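Long-range contacts in acetyltransferase, GNAT family (PDB 2Q7B), which is probably an N-acetyltransferase of the GNAT family, which would transfer an acetyl group from acetyl-CoA to an amine: residues L89-K94 against V164-P169; I134-P139 against R174-L179. One frame throughout, in Å; residues are numbered along the deposited sequence. Where two conformers were deposited one is given.

How the interactions relate
Both interactions reach the mixed sheet of the fold, one within it and one at its surface. Interaction 2 is a buried pairing of two neighbouring strands, 134-139 and 174-179, held by a ladder of backbone hydrogen bonds. Interaction 1 sits at the surface, where the loop 164-169 leans on the end of strand 81-90 through apolar side chains and one bridging water. The two meet through Phe168 and Pro169: Phe168 CD1 packs 3.8 Å from Asp137 CB, and Phe168 CE2 lies 3.8 Å from Ile175 CG1. Loop 164-169 thus covers the sheet face that carries Val135, Asp137 and Ile175. Along the chain the segments alternate, and the loop leads into strand 173-179.

Interaction 1: residues L89-K94 against V164-P169; sequences LRIDDK and VDYIFP
Ile91 does most of the work here by dividing its two branches between Asp165 and Tyr166. With CG1 beside its backbone N and anti to the carbonyl carbon (chi1 -61°), the longer branch carries Ile91 CD1 to Tyr166, 3.6 Å from CD1 of the ring. Ile91 CG2 goes the other way, lying 3.5 Å from the carbonyl oxygen Asp165 O and 3.7 Å from Asp165 CB. Leu89 reaches the same ring further along, its CD2 3.6 Å from Tyr166 CE1. Both methyls come in obliquely, side by side along the CD1-CE1 bond. These direct contacts are van der Waals, made mainly by apolar side chains. A polar link is added by one water, which runs from the Asp92 carboxylate to the loop backbone: it donates to Asp92 OD2 (2.8 Å) and accepts from Asp165 N (3.0 Å).

Each segment is also shaped from within. Asp92 OD1 accepts from Lys94 N at 2.9 Å, forming an Asx turn that bends the chain after the strand; OD1 also takes Thr95 N, and OD2 takes the water. Beside it Arg90 NH2 makes a salt bridge with Asp93 OD1. Across the contact, an inverse gamma turn centred on Asp165 kinks the loop just before Tyr166. At the far end of the ring, Tyr166 OH is hydrogen-bonded to Lys99 and to a citrate ion, probably from the crystallisation liquor. This is a surface loop folded over the turn between two antiparallel strands, 81-90 and 95-103, of a GNAT-type sheet, with its tyrosine hydroxyl beside a bound citrate that may mark a pocket.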
ATOM      1  N   LEU A  89      18.625  -6.192  -5.689  1.00 33.24           N
ATOM      2  CA  LEU A  89      18.213  -7.594  -5.740  1.00 34.08           C
ATOM      3  C   LEU A  89      19.353  -8.390  -6.340  1.00 32.87           C
ATOM      4  O   LEU A  89      19.766  -8.124  -7.456  1.00 33.63           O
ATOM      5  CB  LEU A  89      16.948  -7.767  -6.610  1.00 33.36           C
ATOM      6  CG  LEU A  89      16.411  -9.193  -6.783  1.00 34.79           C
ATOM      7  CD1 LEU A  89      15.861  -9.745  -5.460  1.00 33.90           C
ATOM      8  CD2 LEU A  89      15.314  -9.257  -7.860  1.00 35.71           C
ATOM      9  N   ARG A  90      19.874  -9.367  -5.602  1.00 34.51           N
ATOM     10  CA  ARG A  90      20.935 -10.223  -6.121  1.00 33.59           C
ATOM     11  C   ARG A  90      20.341 -11.258  -7.085  1.00 35.54           C
ATOM     12  O   ARG A  90      19.365 -11.935  -6.756  1.00 35.99           O
ATOM     13  CB  ARG A  90      21.671 -10.953  -4.987  1.00 33.27           C
ATOM     14  CG  ARG A  90      22.654 -12.000  -5.475  1.00 34.32           C
ATOM     15  CD  ARG A  90      23.317 -12.757  -4.362  1.00 36.24           C
ATOM     16  NE  ARG A  90      24.187 -13.784  -4.929  1.00 41.14           N
ATOM     17  CZ  ARG A  90      23.800 -15.009  -5.292  1.00 36.13           C
ATOM     18  NH1 ARG A  90      22.544 -15.410  -5.177  1.00 38.99           N
ATOM     19  NH2 ARG A  90      24.684 -15.838  -5.808  1.00 38.48           N
ATOM     20  N   ILE A  91      20.924 -11.339  -8.281  1.00 35.25           N
ATOM     21  CA  ILE A  91      20.566 -12.353  -9.278  1.00 35.85           C
ATOM     22  C   ILE A  91      21.550 -13.508  -9.137  1.00 35.43           C
ATOM     23  O   ILE A  91      21.148 -14.665  -9.057  1.00 35.13           O
ATOM     24  CB  ILE A  91      20.587 -11.787 -10.718  1.00 35.54           C
ATOM     25  CG1 ILE A  91      19.570 -10.649 -10.846  1.00 33.41           C
ATOM     26  CG2 ILE A  91      20.317 -12.893 -11.737  1.00 39.31           C
ATOM     27  CD1 ILE A  91      18.153 -11.014 -10.368  1.00 35.43           C
ATOM     28  N   ASP A  92      22.836 -13.179  -9.090  1.00 35.98           N
ATOM     29  CA  ASP A  92      23.906 -14.165  -8.900  1.00 35.75           C
ATOM     30  C   ASP A  92      25.125 -13.431  -8.352  1.00 34.96           C
ATOM     31  O   ASP A  92      25.025 -12.243  -8.088  1.00 35.51           O
ATOM     32  CB  ASP A  92      24.178 -14.942 -10.197  1.00 36.38           C
ATOM     33  CG  ASP A  92      24.531 -14.050 -11.381  1.00 36.82           C
ATOM     34  OD1 ASP A  92      25.362 -13.130 -11.257  1.00 44.64           O
ATOM     35  OD2 ASP A  92      23.991 -14.308 -12.471  1.00 42.42           O
ATOM     36  N   ASP A  93      26.261 -14.116  -8.170  1.00 35.95           N
ATOM     37  CA  ASP A  93      27.482 -13.483  -7.618  1.00 34.94           C
ATOM     38  C   ASP A  93      27.972 -12.248  -8.379  1.00 34.86           C
ATOM     39  O   ASP A  93      28.624 -11.368  -7.788  1.00 34.50           O
ATOM     40  CB  ASP A  93      28.642 -14.483  -7.574  1.00 36.08           C
ATOM     41  CG  ASP A  93      28.472 -15.564  -6.516  1.00 38.77           C
ATOM     42  OD1 ASP A  93      27.635 -15.423  -5.601  1.00 39.73           O
ATOM     43  OD2 ASP A  93      29.232 -16.551  -6.587  1.00 47.13           O
ATOM     44  N   LYS A  94      27.660 -12.199  -9.678  1.00 34.56           N
ATOM     45  CA  LYS A  94      28.087 -11.132 -10.576  1.00 34.01           C
ATOM     46  C   LYS A  94      27.058 -10.062 -10.887  1.00 34.80           C
ATOM     47  O   LYS A  94      27.424  -8.916 -11.104  1.00 35.72           O
ATOM     48  CB  LYS A  94      28.527 -11.749 -11.906  1.00 37.58           C
ATOM     49  N   VAL A 164      20.297 -12.574 -18.707  1.00 43.63           N
ATOM     50  CA  VAL A 164      20.270 -12.404 -17.265  1.00 41.42           C
ATOM     51  C   VAL A 164      19.142 -13.284 -16.675  1.00 39.62           C
ATOM     52  O   VAL A 164      18.091 -13.458 -17.293  1.00 39.50           O
ATOM     53  CB  VAL A 164      20.115 -10.889 -16.926  1.00 41.06           C
ATOM     54  CG1 VAL A 164      18.783 -10.329 -17.469  1.00 44.22           C
ATOM     55  CG2 VAL A 164      20.235 -10.619 -15.434  1.00 39.47           C
ATOM     56  N   ASP A 165      19.367 -13.845 -15.491  1.00 36.76           N
ATOM     57  CA  ASP A 165      18.389 -14.725 -14.847  1.00 37.03           C
ATOM     58  C   ASP A 165      17.346 -13.874 -14.134  1.00 35.09           C
ATOM     59  O   ASP A 165      17.172 -13.956 -12.927  1.00 34.43           O
ATOM     60  CB  ASP A 165      19.104 -15.663 -13.861  1.00 39.26           C
ATOM     61  CG  ASP A 165      18.214 -16.796 -13.352  1.00 45.84           C
ATOM     62  OD1 ASP A 165      17.285 -17.220 -14.070  1.00 54.20           O
ATOM     63  OD2 ASP A 165      18.471 -17.290 -12.233  1.00 54.09           O
ATOM     64  N   TYR A 166      16.634 -13.074 -14.917  1.00 34.81           N
ATOM     65  CA  TYR A 166      15.670 -12.129 -14.392  1.00 35.72           C
ATOM     66  C   TYR A 166      14.755 -11.714 -15.514  1.00 35.24           C
ATOM     67  O   TYR A 166      15.193 -11.562 -16.644  1.00 36.21           O
ATOM     68  CB  TYR A 166      16.414 -10.909 -13.843  1.00 37.01           C
ATOM     69  CG  TYR A 166      15.529  -9.879 -13.203  1.00 37.06           C
ATOM     70  CD1 TYR A 166      15.027 -10.067 -11.924  1.00 38.73           C
ATOM     71  CD2 TYR A 166      15.217  -8.698 -13.868  1.00 36.02           C
ATOM     72  CE1 TYR A 166      14.227  -9.120 -11.325  1.00 37.65           C
ATOM     73  CE2 TYR A 166      14.423  -7.763 -13.287  1.00 36.93           C
ATOM     74  CZ  TYR A 166      13.933  -7.967 -12.012  1.00 40.84           C
ATOM     75  OH  TYR A 166      13.136  -7.001 -11.436  1.00 40.76           O
ATOM     76  N   ILE A 167      13.478 -11.540 -15.197  1.00 36.36           N
ATOM     77  CA  ILE A 167      12.501 -11.116 -16.181  1.00 35.80           C
ATOM     78  C   ILE A 167      12.000  -9.743 -15.771  1.00 36.90           C
ATOM     79  O   ILE A 167      11.505  -9.557 -14.638  1.00 37.82           O
ATOM     80  CB  ILE A 167      11.301 -12.102 -16.282  1.00 34.21           C
ATOM     81  CG1 ILE A 167      11.763 -13.549 -16.533  1.00 34.00           C
ATOM     82  CG2 ILE A 167      10.342 -11.664 -17.395  1.00 34.99           C
ATOM     83  CD1 ILE A 167      12.199 -13.835 -17.887  1.00 34.20           C
ATOM     84  N   PHE A 168      12.159  -8.784 -16.680  1.00 36.87           N
ATOM     85  CA  PHE A 168      11.688  -7.423 -16.480  1.00 39.17           C
ATOM     86  C   PHE A 168      10.188  -7.395 -16.770  1.00 40.99           C
ATOM     87  O   PHE A 168       9.706  -8.148 -17.627  1.00 38.85           O
ATOM     88  CB  PHE A 168      12.426  -6.441 -17.412  1.00 41.65           C
ATOM     89  CG  PHE A 168      13.919  -6.448 -17.235  1.00 37.80           C
ATOM     90  CD1 PHE A 168      14.514  -5.737 -16.214  1.00 43.09           C
ATOM     91  CD2 PHE A 168      14.718  -7.200 -18.063  1.00 42.11           C
ATOM     92  CE1 PHE A 168      15.905  -5.766 -16.047  1.00 37.59           C
ATOM     93  CE2 PHE A 168      16.098  -7.232 -17.897  1.00 46.92           C
ATOM     94  CZ  PHE A 168      16.681  -6.515 -16.879  1.00 41.91           C
ATOM     95  N   PRO A 169       9.440  -6.505 -16.093  1.00 45.46           N
ATOM     96  CA  PRO A 169       7.988  -6.469 -16.317  1.00 47.87           C
ATOM     97  C   PRO A 169       7.614  -6.192 -17.775  1.00 49.85           C
ATOM     98  O   PRO A 169       8.382  -5.547 -18.505  1.00 50.02           O
ATOM     99  CB  PRO A 169       7.502  -5.362 -15.370  1.00 48.22           C
ATOM    100  CG  PRO A 169       8.713  -4.585 -15.008  1.00 47.68           C
ATOM    101  CD  PRO A 169       9.875  -5.499 -15.108  1.00 47.02           C
TER
HETATM  102  O   HOH W   1      22.148 -13.610 -14.495  1.00 42.07           O

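Interaction 2: residues I134-P139 against R174-L179; sequences IVLDTP and RIYVKL
Arg174 opens the pairing opposite Thr138, the two backbones exchanging hydrogen bonds; the one from Arg174 N to Thr138 O is short, at 2.6 Å. The Arg174 side chain runs out extended toward Tyr176, where NH1 makes a weak hydrogen bond to OH. Ile175 faces Asp137 as a non-hydrogen-bonded pair, CD1 resting 4.0 Å from Asp137 CB. On the opposite face Tyr176 pairs with Leu136: Tyr176 N donates almost straight to Leu136 O (172°), and Leu136 N donates back to Tyr176 O. Two neighbours on the facing strand touch the tyrosine ring: Thr138 CG2 meets the edge, 3.4 Å from Tyr176 CE2, while Leu136 CD1 lies 3.8 Å from Tyr176 CB and approaches the ring obliquely, 4.1 Å from Tyr176 CD2. Leu136 reaches it because CG sits between the backbone N and the carbonyl carbon (chi1 63°). The ring's hydroxyl is hydrogen-bonded to Glu150 on helix 143-150.

Val177 returns to the face of Ile175, with CG2 4.1 Å from Val135 CG1. Lys178 closes the ladder with a third reciprocal pair to Ile134, while its amine goes on to Gln152 O. Helices 114-128 and 143-150 pack on the face of Ile134, Leu136 and Thr138. With strand 95-103 running parallel on the other flank of 134-139, strand 173-179 inserts between 133-139 and 155-157, antiparallel to both, in the mixed sheet characteristic of the GNAT fold.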
ATOM      1  N   ILE A 134      25.320  -4.277 -12.992  1.00 41.92           N
ATOM      2  CA  ILE A 134      24.051  -3.809 -12.438  1.00 41.68           C
ATOM      3  C   ILE A 134      23.108  -3.503 -13.576  1.00 41.75           C
ATOM      4  O   ILE A 134      23.463  -2.736 -14.468  1.00 39.99           O
ATOM      5  CB  ILE A 134      24.207  -2.533 -11.596  1.00 42.51           C
ATOM      6  CG1 ILE A 134      25.197  -2.769 -10.442  1.00 43.84           C
ATOM      7  CG2 ILE A 134      22.832  -2.026 -11.114  1.00 43.38           C
ATOM      8  CD1 ILE A 134      24.921  -3.909  -9.521  1.00 47.75           C
ATOM      9  N   VAL A 135      21.903  -4.077 -13.519  1.00 41.88           N
ATOM     10  CA  VAL A 135      20.889  -3.891 -14.547  1.00 40.87           C
ATOM     11  C   VAL A 135      19.645  -3.249 -13.956  1.00 40.87           C
ATOM     12  O   VAL A 135      19.400  -3.317 -12.754  1.00 39.90           O
ATOM     13  CB  VAL A 135      20.512  -5.229 -15.244  1.00 41.78           C
ATOM     14  CG1 VAL A 135      21.760  -5.912 -15.818  1.00 43.16           C
ATOM     15  CG2 VAL A 135      19.794  -6.179 -14.301  1.00 47.00           C
ATOM     16  N   LEU A 136      18.859  -2.601 -14.804  1.00 41.13           N
ATOM     17  CA  LEU A 136      17.619  -1.990 -14.357  1.00 40.85           C
ATOM     18  C   LEU A 136      16.758  -1.708 -15.549  1.00 39.65           C
ATOM     19  O   LEU A 136      17.248  -1.689 -16.683  1.00 38.82           O
ATOM     20  CB  LEU A 136      17.902  -0.694 -13.594  1.00 42.88           C
ATOM     21  CG  LEU A 136      18.571   0.484 -14.320  1.00 44.36           C
ATOM     22  CD1 LEU A 136      17.566   1.356 -15.101  1.00 42.20           C
ATOM     23  CD2 LEU A 136      19.282   1.358 -13.301  1.00 46.33           C
ATOM     24  N   ASP A 137      15.472  -1.494 -15.314  1.00 38.40           N
ATOM     25  CA  ASP A 137      14.629  -1.060 -16.406  1.00 40.34           C
ATOM     26  C   ASP A 137      13.947   0.230 -15.993  1.00 39.64           C
ATOM     27  O   ASP A 137      13.824   0.537 -14.808  1.00 38.11           O
ATOM     28  CB  ASP A 137      13.625  -2.116 -16.880  1.00 43.97           C
ATOM     29  CG  ASP A 137      12.489  -2.279 -15.942  1.00 48.77           C
ATOM     30  OD1 ASP A 137      12.794  -2.379 -14.752  1.00 65.48           O
ATOM     31  OD2 ASP A 137      11.325  -2.321 -16.388  1.00 60.79           O
ATOM     32  N   THR A 138      13.524   0.984 -16.993  1.00 39.89           N
ATOM     33  CA  THR A 138      12.899   2.267 -16.785  1.00 41.81           C
ATOM     34  C   THR A 138      11.898   2.491 -17.917  1.00 42.10           C
ATOM     35  O   THR A 138      12.191   2.131 -19.050  1.00 44.52           O
ATOM     36  CB  THR A 138      13.991   3.398 -16.743  1.00 41.86           C
ATOM     37  OG1 THR A 138      13.363   4.679 -16.762  1.00 47.39           O
ATOM     38  CG2 THR A 138      14.955   3.310 -17.914  1.00 38.73           C
ATOM     39  N   PRO A 139      10.713   3.065 -17.621  1.00 43.89           N
ATOM     40  CA  PRO A 139       9.747   3.329 -18.704  1.00 43.98           C
ATOM     41  C   PRO A 139      10.334   4.178 -19.844  1.00 44.55           C
ATOM     42  O   PRO A 139      11.089   5.124 -19.592  1.00 42.19           O
ATOM     43  CB  PRO A 139       8.620   4.079 -17.997  1.00 44.62           C
ATOM     44  CG  PRO A 139       8.729   3.687 -16.565  1.00 44.79           C
ATOM     45  CD  PRO A 139      10.184   3.466 -16.302  1.00 44.33           C
ATOM     46  N   ARG A 174      12.847   0.600 -21.039  1.00 48.98           N
ATOM     47  CA  ARG A 174      14.213   0.445 -21.543  1.00 45.63           C
ATOM     48  C   ARG A 174      15.035  -0.248 -20.496  1.00 43.70           C
ATOM     49  O   ARG A 174      14.829  -0.005 -19.301  1.00 41.33           O
ATOM     50  CB  ARG A 174      14.897   1.792 -21.714  1.00 45.97           C
ATOM     51  CG  ARG A 174      14.255   2.709 -22.651  1.00 46.11           C
ATOM     52  CD  ARG A 174      15.161   3.881 -22.880  1.00 46.41           C
ATOM     53  NE  ARG A 174      14.550   4.814 -23.810  1.00 43.20           N
ATOM     54  CZ  ARG A 174      15.152   5.901 -24.274  1.00 44.96           C
ATOM     55  NH1 ARG A 174      16.385   6.210 -23.887  1.00 43.60           N
ATOM     56  NH2 ARG A 174      14.506   6.692 -25.121  1.00 42.08           N
ATOM     57  N   ILE A 175      15.982  -1.074 -20.941  1.00 41.93           N
ATOM     58  CA  ILE A 175      16.896  -1.761 -20.047  1.00 42.76           C
ATOM     59  C   ILE A 175      18.258  -1.049 -20.119  1.00 42.58           C
ATOM     60  O   ILE A 175      18.762  -0.753 -21.206  1.00 41.35           O
ATOM     61  CB  ILE A 175      16.993  -3.301 -20.345  1.00 42.57           C
ATOM     62  CG1 ILE A 175      15.745  -4.045 -19.868  1.00 48.11           C
ATOM     63  CG2 ILE A 175      18.111  -3.957 -19.538  1.00 42.06           C
ATOM     64  CD1 ILE A 175      14.462  -3.648 -20.479  1.00 54.17           C
ATOM     65  N   TYR A 176      18.816  -0.764 -18.942  1.00 44.13           N
ATOM     66  CA  TYR A 176      20.122  -0.109 -18.764  1.00 44.60           C
ATOM     67  C   TYR A 176      21.088  -1.009 -17.967  1.00 45.26           C
ATOM     68  O   TYR A 176      20.655  -1.798 -17.120  1.00 43.81           O
ATOM     69  CB  TYR A 176      19.949   1.224 -18.018  1.00 46.05           C
ATOM     70  CG  TYR A 176      19.506   2.374 -18.886  1.00 46.00           C
ATOM     71  CD1 TYR A 176      20.429   3.087 -19.621  1.00 48.26           C
ATOM     72  CD2 TYR A 176      18.173   2.753 -18.961  1.00 49.46           C
ATOM     73  CE1 TYR A 176      20.051   4.135 -20.427  1.00 49.92           C
ATOM     74  CE2 TYR A 176      17.778   3.804 -19.769  1.00 48.49           C
ATOM     75  CZ  TYR A 176      18.729   4.492 -20.503  1.00 51.64           C
ATOM     76  OH  TYR A 176      18.375   5.548 -21.309  1.00 46.91           O
ATOM     77  N   VAL A 177      22.385  -0.873 -18.233  0.50 45.37           N
ATOM     78  CA  VAL A 177      23.411  -1.674 -17.557  0.50 45.45           C
ATOM     79  C   VAL A 177      24.643  -0.833 -17.195  0.50 46.07           C
ATOM     80  O   VAL A 177      25.006   0.097 -17.921  0.50 45.49           O
ATOM     81  CB  VAL A 177      23.837  -2.896 -18.422  0.50 44.77           C
ATOM     82  CG1 VAL A 177      24.469  -2.452 -19.747  0.50 40.61           C
ATOM     83  CG2 VAL A 177      24.785  -3.805 -17.653  0.50 45.94           C
ATOM     84  N   LYS A 178      25.268  -1.164 -16.066  1.00 46.35           N
ATOM     85  CA  LYS A 178      26.481  -0.492 -15.597  1.00 47.83           C
ATOM     86  C   LYS A 178      27.459  -1.570 -15.130  1.00 49.01           C
ATOM     87  O   LYS A 178      27.162  -2.321 -14.195  1.00 46.98           O
ATOM     88  CB  LYS A 178      26.164   0.464 -14.443  1.00 48.15           C
ATOM     89  CG  LYS A 178      27.371   1.229 -13.866  1.00 49.04           C
ATOM     90  CD  LYS A 178      26.928   2.071 -12.661  1.00 49.67           C
ATOM     91  CE  LYS A 178      28.078   2.718 -11.892  1.00 46.69           C
ATOM     92  NZ  LYS A 178      28.768   3.763 -12.696  1.00 44.84           N
ATOM     93  N   LEU A 179      28.615  -1.652 -15.784  1.00 51.07           N
ATOM     94  CA  LEU A 179      29.663  -2.619 -15.413  1.00 52.47           C
ATOM     95  C   LEU A 179      30.580  -1.968 -14.382  1.00 53.62           C
ATOM     96  O   LEU A 179      31.047  -0.844 -14.598  1.00 55.02           O
ATOM     97  CB  LEU A 179      30.471  -3.074 -16.638  1.00 50.62           C
ATOM     98  CG  LEU A 179      29.671  -3.723 -17.776  1.00 51.47           C
ATOM     99  CD1 LEU A 179      30.577  -4.253 -18.871  1.00 50.19           C
ATOM    100  CD2 LEU A 179      28.797  -4.855 -17.259  1.00 54.13           C
TER